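Local coordinates for putative oxidoreductase molybdopterin-binding subunit (Sulfolobus tokodaii, PDB 4ZOH), which probably carries the molybdenum-pterin cofactor and the substrate-oxidising site of a xanthine dehydrogenase-family molybdenum hydroxylase, at residues Y190-L195 against I204-P209; L179-S184 against P223-L228. All blocks are in the same frame, centred on the assembly; numbering follows the deposited sequence.

Interaction 1: Y190-L195 against I204-P209; sequences YLRRNL and IRVIQP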
loop_
_atom_site.group_PDB
_atom_site.type_symbol
_atom_site.label_atom_id
_atom_site.label_comp_id
_atom_site.label_asym_id
_atom_site.label_seq_id
_atom_site.Cartn_x
_atom_site.Cartn_y
_atom_site.Cartn_z
ATOM N N TYR A 190 13.970 -12.638 -11.135
ATOM C CA TYR A 190 13.672 -13.822 -11.940
ATOM C C TYR A 190 12.181 -13.949 -12.290
ATOM O O TYR A 190 11.821 -14.178 -13.449
ATOM C CB TYR A 190 14.196 -15.103 -11.273
ATOM C CG TYR A 190 13.951 -16.348 -12.067
ATOM C CD1 TYR A 190 14.471 -16.500 -13.373
ATOM C CD2 TYR A 190 13.231 -17.392 -11.507
ATOM C CE1 TYR A 190 14.223 -17.670 -14.101
ATOM C CE2 TYR A 190 12.980 -18.562 -12.206
ATOM C CZ TYR A 190 13.495 -18.696 -13.493
ATOM O OH TYR A 190 13.193 -19.858 -14.129
ATOM N N LEU A 191 11.311 -13.717 -11.309
ATOM C CA LEU A 191 9.888 -13.609 -11.594
ATOM C C LEU A 191 9.622 -12.464 -12.628
ATOM O O LEU A 191 8.838 -12.618 -13.525
ATOM C CB LEU A 191 9.045 -13.484 -10.317
ATOM C CG LEU A 191 7.550 -13.242 -10.504
ATOM C CD1 LEU A 191 7.033 -14.541 -11.193
ATOM C CD2 LEU A 191 6.880 -13.113 -9.148
ATOM N N ARG A 192 10.289 -11.337 -12.507
ATOM C CA ARG A 192 10.073 -10.335 -13.502
ATOM C C ARG A 192 10.427 -10.843 -14.948
ATOM O O ARG A 192 9.641 -10.642 -15.883
ATOM C CB ARG A 192 10.894 -9.109 -13.206
ATOM C CG ARG A 192 10.532 -7.989 -14.154
ATOM C CD ARG A 192 11.415 -6.784 -13.953
ATOM N NE ARG A 192 11.424 -6.071 -15.226
ATOM C CZ ARG A 192 12.259 -6.354 -16.240
ATOM N NH1 ARG A 192 13.203 -7.310 -16.110
ATOM N NH2 ARG A 192 12.144 -5.669 -17.404
ATOM N N ARG A 193 11.590 -11.491 -15.092
ATOM C CA ARG A 193 11.976 -12.061 -16.364
ATOM C C ARG A 193 10.926 -13.051 -16.859
ATOM O O ARG A 193 10.606 -13.043 -18.034
ATOM C CB ARG A 193 13.330 -12.684 -16.300
ATOM C CG ARG A 193 14.438 -11.685 -16.380
ATOM C CD ARG A 193 15.801 -12.387 -16.458
ATOM N NE ARG A 193 16.147 -13.133 -15.213
ATOM C CZ ARG A 193 16.684 -12.582 -14.104
ATOM N NH1 ARG A 193 16.890 -11.272 -13.996
ATOM N NH2 ARG A 193 17.009 -13.351 -13.076
ATOM N N ASN A 194 10.373 -13.870 -15.979
ATOM C CA ASN A 194 9.347 -14.807 -16.370
ATOM C C ASN A 194 8.093 -14.066 -16.854
ATOM O O ASN A 194 7.482 -14.450 -17.844
ATOM C CB ASN A 194 9.016 -15.786 -15.258
ATOM C CG ASN A 194 10.149 -16.775 -14.998
ATOM O OD1 ASN A 194 10.947 -17.030 -15.901
ATOM N ND2 ASN A 194 10.241 -17.332 -13.739
ATOM N N LEU A 195 7.698 -13.022 -16.152
ATOM C CA LEU A 195 6.518 -12.303 -16.592
ATOM C C LEU A 195 6.772 -11.494 -17.893
ATOM O O LEU A 195 5.934 -11.484 -18.758
ATOM C CB LEU A 195 5.951 -11.436 -15.474
ATOM C CG LEU A 195 5.497 -12.137 -14.214
ATOM C CD1 LEU A 195 5.160 -11.047 -13.140
ATOM C CD2 LEU A 195 4.320 -13.114 -14.496
ATOM N N ILE A 204 7.504 -3.949 -16.243
ATOM C CA ILE A 204 7.004 -4.765 -15.154
ATOM C C ILE A 204 7.952 -4.517 -13.969
ATOM O O ILE A 204 9.165 -4.608 -14.125
ATOM C CB ILE A 204 6.979 -6.236 -15.515
ATOM C CG1 ILE A 204 6.149 -6.457 -16.838
ATOM C CG2 ILE A 204 6.460 -7.074 -14.333
ATOM C CD1 ILE A 204 5.861 -7.935 -17.102
ATOM N N ARG A 205 7.382 -4.070 -12.849
ATOM C CA ARG A 205 8.105 -4.036 -11.566
ATOM C C ARG A 205 7.622 -5.239 -10.719
ATOM O O ARG A 205 6.405 -5.439 -10.570
ATOM C CB ARG A 205 7.722 -2.755 -10.828
ATOM C CG ARG A 205 8.368 -2.651 -9.434
ATOM C CD ARG A 205 7.847 -1.419 -8.724
ATOM N NE ARG A 205 8.719 -0.981 -7.640
ATOM C CZ ARG A 205 8.596 0.210 -7.033
ATOM N NH1 ARG A 205 7.642 1.045 -7.407
ATOM N NH2 ARG A 205 9.434 0.579 -6.070
ATOM N N VAL A 206 8.551 -5.998 -10.146
ATOM C CA VAL A 206 8.230 -7.083 -9.254
ATOM C C VAL A 206 8.746 -6.727 -7.819
ATOM O O VAL A 206 9.819 -6.176 -7.640
ATOM C CB VAL A 206 8.720 -8.473 -9.745
ATOM C CG1 VAL A 206 8.371 -9.527 -8.721
ATOM C CG2 VAL A 206 7.900 -8.883 -11.023
ATOM N N ILE A 207 7.941 -7.055 -6.827
ATOM C CA ILE A 207 8.287 -6.846 -5.421
ATOM C C ILE A 207 8.135 -8.186 -4.726
ATOM O O ILE A 207 7.045 -8.751 -4.707
ATOM C CB ILE A 207 7.402 -5.761 -4.772
ATOM C CG1 ILE A 207 7.723 -4.405 -5.427
ATOM C CG2 ILE A 207 7.629 -5.713 -3.237
ATOM C CD1 ILE A 207 6.820 -3.261 -5.027
ATOM N N GLN A 208 9.261 -8.686 -4.192
ATOM C CA GLN A 208 9.231 -9.763 -3.217
ATOM C C GLN A 208 9.147 -9.128 -1.833
ATOM O O GLN A 208 10.129 -8.557 -1.374
ATOM C CB GLN A 208 10.480 -10.594 -3.327
ATOM C CG GLN A 208 10.663 -11.687 -2.272
ATOM C CD GLN A 208 12.142 -12.168 -2.254
ATOM O OE1 GLN A 208 13.052 -11.362 -2.383
ATOM N NE2 GLN A 208 12.348 -13.483 -2.241
ATOM N N PRO A 209 7.991 -9.211 -1.175
ATOM C CA PRO A 209 7.815 -8.615 0.202
ATOM C C PRO A 209 8.370 -9.704 1.171
ATOM O O PRO A 209 9.101 -10.628 0.682
ATOM C CB PRO A 209 6.286 -8.495 0.323
ATOM C CG PRO A 209 5.792 -9.709 -0.428
ATOM C CD PRO A 209 6.744 -9.874 -1.631
#

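Interaction 2: L179-S184 against P223-L228; sequences LTFYSS and PEEYAL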
loop_
_atom_site.group_PDB
_atom_site.type_symbol
_atom_site.label_atom_id
_atom_site.label_comp_id
_atom_site.label_asym_id
_atom_site.label_seq_id
_atom_site.Cartn_x
_atom_site.Cartn_y
_atom_site.Cartn_z
ATOM N N LEU A 179 2.850 -2.860 -15.189
ATOM C CA LEU A 179 2.398 -3.879 -14.246
ATOM C C LEU A 179 3.262 -3.850 -12.994
ATOM O O LEU A 179 4.463 -4.015 -13.078
ATOM C CB LEU A 179 2.516 -5.288 -14.827
ATOM C CG LEU A 179 2.007 -6.493 -14.003
ATOM C CD1 LEU A 179 0.604 -6.336 -13.504
ATOM C CD2 LEU A 179 2.200 -7.773 -14.808
ATOM N N THR A 180 2.641 -3.655 -11.837
ATOM C CA THR A 180 3.387 -3.934 -10.556
ATOM C C THR A 180 2.864 -5.252 -9.998
ATOM O O THR A 180 1.655 -5.413 -9.942
ATOM C CB THR A 180 3.240 -2.780 -9.558
ATOM O OG1 THR A 180 3.772 -1.600 -10.170
ATOM C CG2 THR A 180 4.001 -3.056 -8.297
ATOM N N PHE A 181 3.765 -6.188 -9.676
ATOM C CA PHE A 181 3.413 -7.578 -9.261
ATOM C C PHE A 181 4.123 -7.943 -7.956
ATOM O O PHE A 181 5.383 -7.995 -7.949
ATOM C CB PHE A 181 3.921 -8.597 -10.339
ATOM C CG PHE A 181 3.174 -9.931 -10.309
ATOM C CD1 PHE A 181 1.945 -10.079 -10.929
ATOM C CD2 PHE A 181 3.714 -11.049 -9.682
ATOM C CE1 PHE A 181 1.244 -11.305 -10.889
ATOM C CE2 PHE A 181 3.043 -12.274 -9.666
ATOM C CZ PHE A 181 1.809 -12.411 -10.275
ATOM N N TYR A 182 3.363 -8.173 -6.863
ATOM C CA TYR A 182 3.969 -8.604 -5.583
ATOM C C TYR A 182 3.760 -10.102 -5.509
ATOM O O TYR A 182 2.688 -10.564 -5.837
ATOM C CB TYR A 182 3.296 -7.993 -4.371
ATOM C CG TYR A 182 3.242 -6.484 -4.297
ATOM C CD1 TYR A 182 4.101 -5.781 -3.418
ATOM C CD2 TYR A 182 2.313 -5.764 -5.058
ATOM C CE1 TYR A 182 3.995 -4.409 -3.283
ATOM C CE2 TYR A 182 2.222 -4.386 -4.939
ATOM C CZ TYR A 182 3.067 -3.741 -4.061
ATOM O OH TYR A 182 2.988 -2.405 -3.998
ATOM N N SER A 183 4.740 -10.844 -5.037
ATOM C CA SER A 183 4.548 -12.260 -5.008
ATOM C C SER A 183 5.392 -12.882 -3.920
ATOM O O SER A 183 6.560 -12.442 -3.671
ATOM C CB SER A 183 4.935 -12.898 -6.376
ATOM O OG SER A 183 4.651 -14.312 -6.400
ATOM N N SER A 184 4.845 -13.946 -3.358
ATOM C CA SER A 184 5.586 -14.755 -2.419
ATOM C C SER A 184 6.481 -15.619 -3.283
ATOM O O SER A 184 6.113 -16.710 -3.697
ATOM C CB SER A 184 4.646 -15.575 -1.498
ATOM O OG SER A 184 5.414 -16.311 -0.544
ATOM N N PRO A 223 1.523 -21.512 -12.494
ATOM C CA PRO A 223 0.422 -21.115 -13.433
ATOM C C PRO A 223 -0.431 -19.944 -12.924
ATOM O O PRO A 223 -0.730 -19.030 -13.715
ATOM C CB PRO A 223 -0.437 -22.392 -13.566
ATOM C CG PRO A 223 0.478 -23.541 -13.165
ATOM C CD PRO A 223 1.405 -22.937 -12.079
ATOM N N GLU A 224 -0.751 -19.935 -11.625
ATOM C CA GLU A 224 -1.563 -18.870 -11.043
ATOM C C GLU A 224 -0.892 -17.490 -11.150
ATOM O O GLU A 224 -1.570 -16.457 -11.330
ATOM C CB GLU A 224 -1.865 -19.171 -9.568
ATOM C CG GLU A 224 -2.675 -20.418 -9.318
ATOM C CD GLU A 224 -1.780 -21.621 -9.083
ATOM O OE1 GLU A 224 -0.809 -21.765 -9.771
ATOM O OE2 GLU A 224 -2.076 -22.441 -8.227
ATOM N N GLU A 225 0.429 -17.453 -11.062
ATOM C CA GLU A 225 1.078 -16.173 -11.162
ATOM C C GLU A 225 1.011 -15.593 -12.588
ATOM O O GLU A 225 0.729 -14.413 -12.782
ATOM C CB GLU A 225 2.552 -16.254 -10.684
ATOM C CG GLU A 225 2.747 -16.328 -9.136
ATOM C CD GLU A 225 4.181 -16.755 -8.806
ATOM O OE1 GLU A 225 4.491 -17.922 -8.972
ATOM O OE2 GLU A 225 5.022 -15.962 -8.396
ATOM N N TYR A 226 1.374 -16.404 -13.575
ATOM C CA TYR A 226 1.149 -15.999 -15.023
ATOM C C TYR A 226 -0.284 -15.548 -15.299
ATOM O O TYR A 226 -0.496 -14.497 -15.902
ATOM C CB TYR A 226 1.508 -17.157 -15.959
ATOM C CG TYR A 226 2.990 -17.469 -16.033
ATOM C CD1 TYR A 226 3.907 -16.486 -16.380
ATOM C CD2 TYR A 226 3.453 -18.759 -15.752
ATOM C CE1 TYR A 226 5.234 -16.747 -16.539
ATOM C CE2 TYR A 226 4.785 -19.056 -15.915
ATOM C CZ TYR A 226 5.656 -18.045 -16.330
ATOM O OH TYR A 226 6.975 -18.320 -16.459
ATOM N N ALA A 227 -1.240 -16.305 -14.819
ATOM C CA ALA A 227 -2.642 -15.970 -15.041
ATOM C C ALA A 227 -3.055 -14.679 -14.350
ATOM O O ALA A 227 -3.754 -13.827 -14.947
ATOM C CB ALA A 227 -3.562 -17.112 -14.636
ATOM N N LEU A 228 -2.604 -14.495 -13.108
ATOM C CA LEU A 228 -2.996 -13.299 -12.348
ATOM C C LEU A 228 -2.461 -12.069 -13.069
ATOM O O LEU A 228 -3.126 -11.042 -13.205
ATOM C CB LEU A 228 -2.401 -13.356 -10.908
ATOM C CG LEU A 228 -2.981 -12.273 -10.010
ATOM C CD1 LEU A 228 -4.462 -12.573 -9.700
ATOM C CD2 LEU A 228 -2.134 -12.196 -8.709
HETATM O O HOH W 1 5.486 -18.435 -5.804
#

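Interaction 1: Y190-L195 against I204-P209
Leu-191 reaches the strand with one methyl group, its CD2 lying 3.9 Å from CG1 of Val-206, and the two side chains cross at about a right angle. One residue on, Arg-192 packs by its root: the compact, beta-branched Val-206 puts CG2 directly against the helix backbone, 3.6 Å from Arg-192 CA. With CG anti to the backbone N (chi1 -173°) and the chain extended as far as NE, the arginine runs past Ile-204, whose carbonyl it meets. NE donates to Ile-204 O at 2.9 Å, in the guanidinium plane though bent at the hydrogen (132°), while NH2 bonds to Glu-202 O and NH1 forms a salt bridge with Asp-430 of the second subunit. A long side chain with three N-H-bearing nitrogens suits a place where the helix meets another chain. Leu-195, a turn after Leu-191, closes the row: its CB lies 3.9 Å from Ile-204 CD1, and its CD1 4.1 Å from Val-206 CG2. Branched aliphatic residues, favoured in strands, here supply the apolar surface for helix leucines. Helix 188-199 runs roughly antiparallel to strand 204-207 (145°), as expected in a right-handed beta-alpha-beta crossover between parallel strands.

Interaction 2: L179-S184 against P223-L228
The ring of Phe-181 meets helix 223-228 obliquely, with Glu-225 O and Leu-228 CD2 both approaching its outer end, in a helix-on-sheet packing of an alpha/beta fold. CZ comes to 3.4 Å from Glu-225 O, and CE1 lies 4.1 Å from Leu-228 CD2. The carboxylate of Glu-225 is turned 29° from the ring plane, and the two side chains cross at about a right angle. Phenylalanine suits this place because strand and helix axes are 10.6 Å apart, a gap that a large flat side chain can span. Its CG is anti to the backbone N (chi1 -158°), which carries the ring across toward the helix, while the small Ala-170 and Ala-172 of the neighbouring strand 170-174 pack against it. Two residues further along, the small Ser-183 faces the same way and offers a hydroxyl to a buried acid. Glu-225 is further held by the backbone N of His-222, which donates to OE1, and a water donates to Ser-184 O (2.8 Å from the water oxygen) and, weakly, to Glu-225 OE1. The hydroxyl OG of Ser-183 donates to OE2 of Glu-225 at 2.6 Å, arriving from above the carboxylate plane, 39° out of it.

Overall arrangement
The centres of interactions 1 and 2 lie 8 Å apart, within one molybdopterin cofactor-binding domain. Along the chain, strand 179-183, helix 188-199, strand 204-207 and helix 223-235 follow in that order, so interaction 1 is nested inside the loop closed by interaction 2. The two strands are parallel neighbours at one end of a mixed sheet, joined by backbone bonds of Arg-205 with Leu-179 and Phe-181. Both helices pack against this sheet and touch each other, Leu-195 resting on Tyr-226. Arg-192 extends this unit toward the second subunit, whereas interaction 2 stays within its chain. Ser-183 is about 14 Å from the bound pterin cytosine dinucleotide, so this packed alpha/beta unit is probably structural, behind the cofactor's first shell.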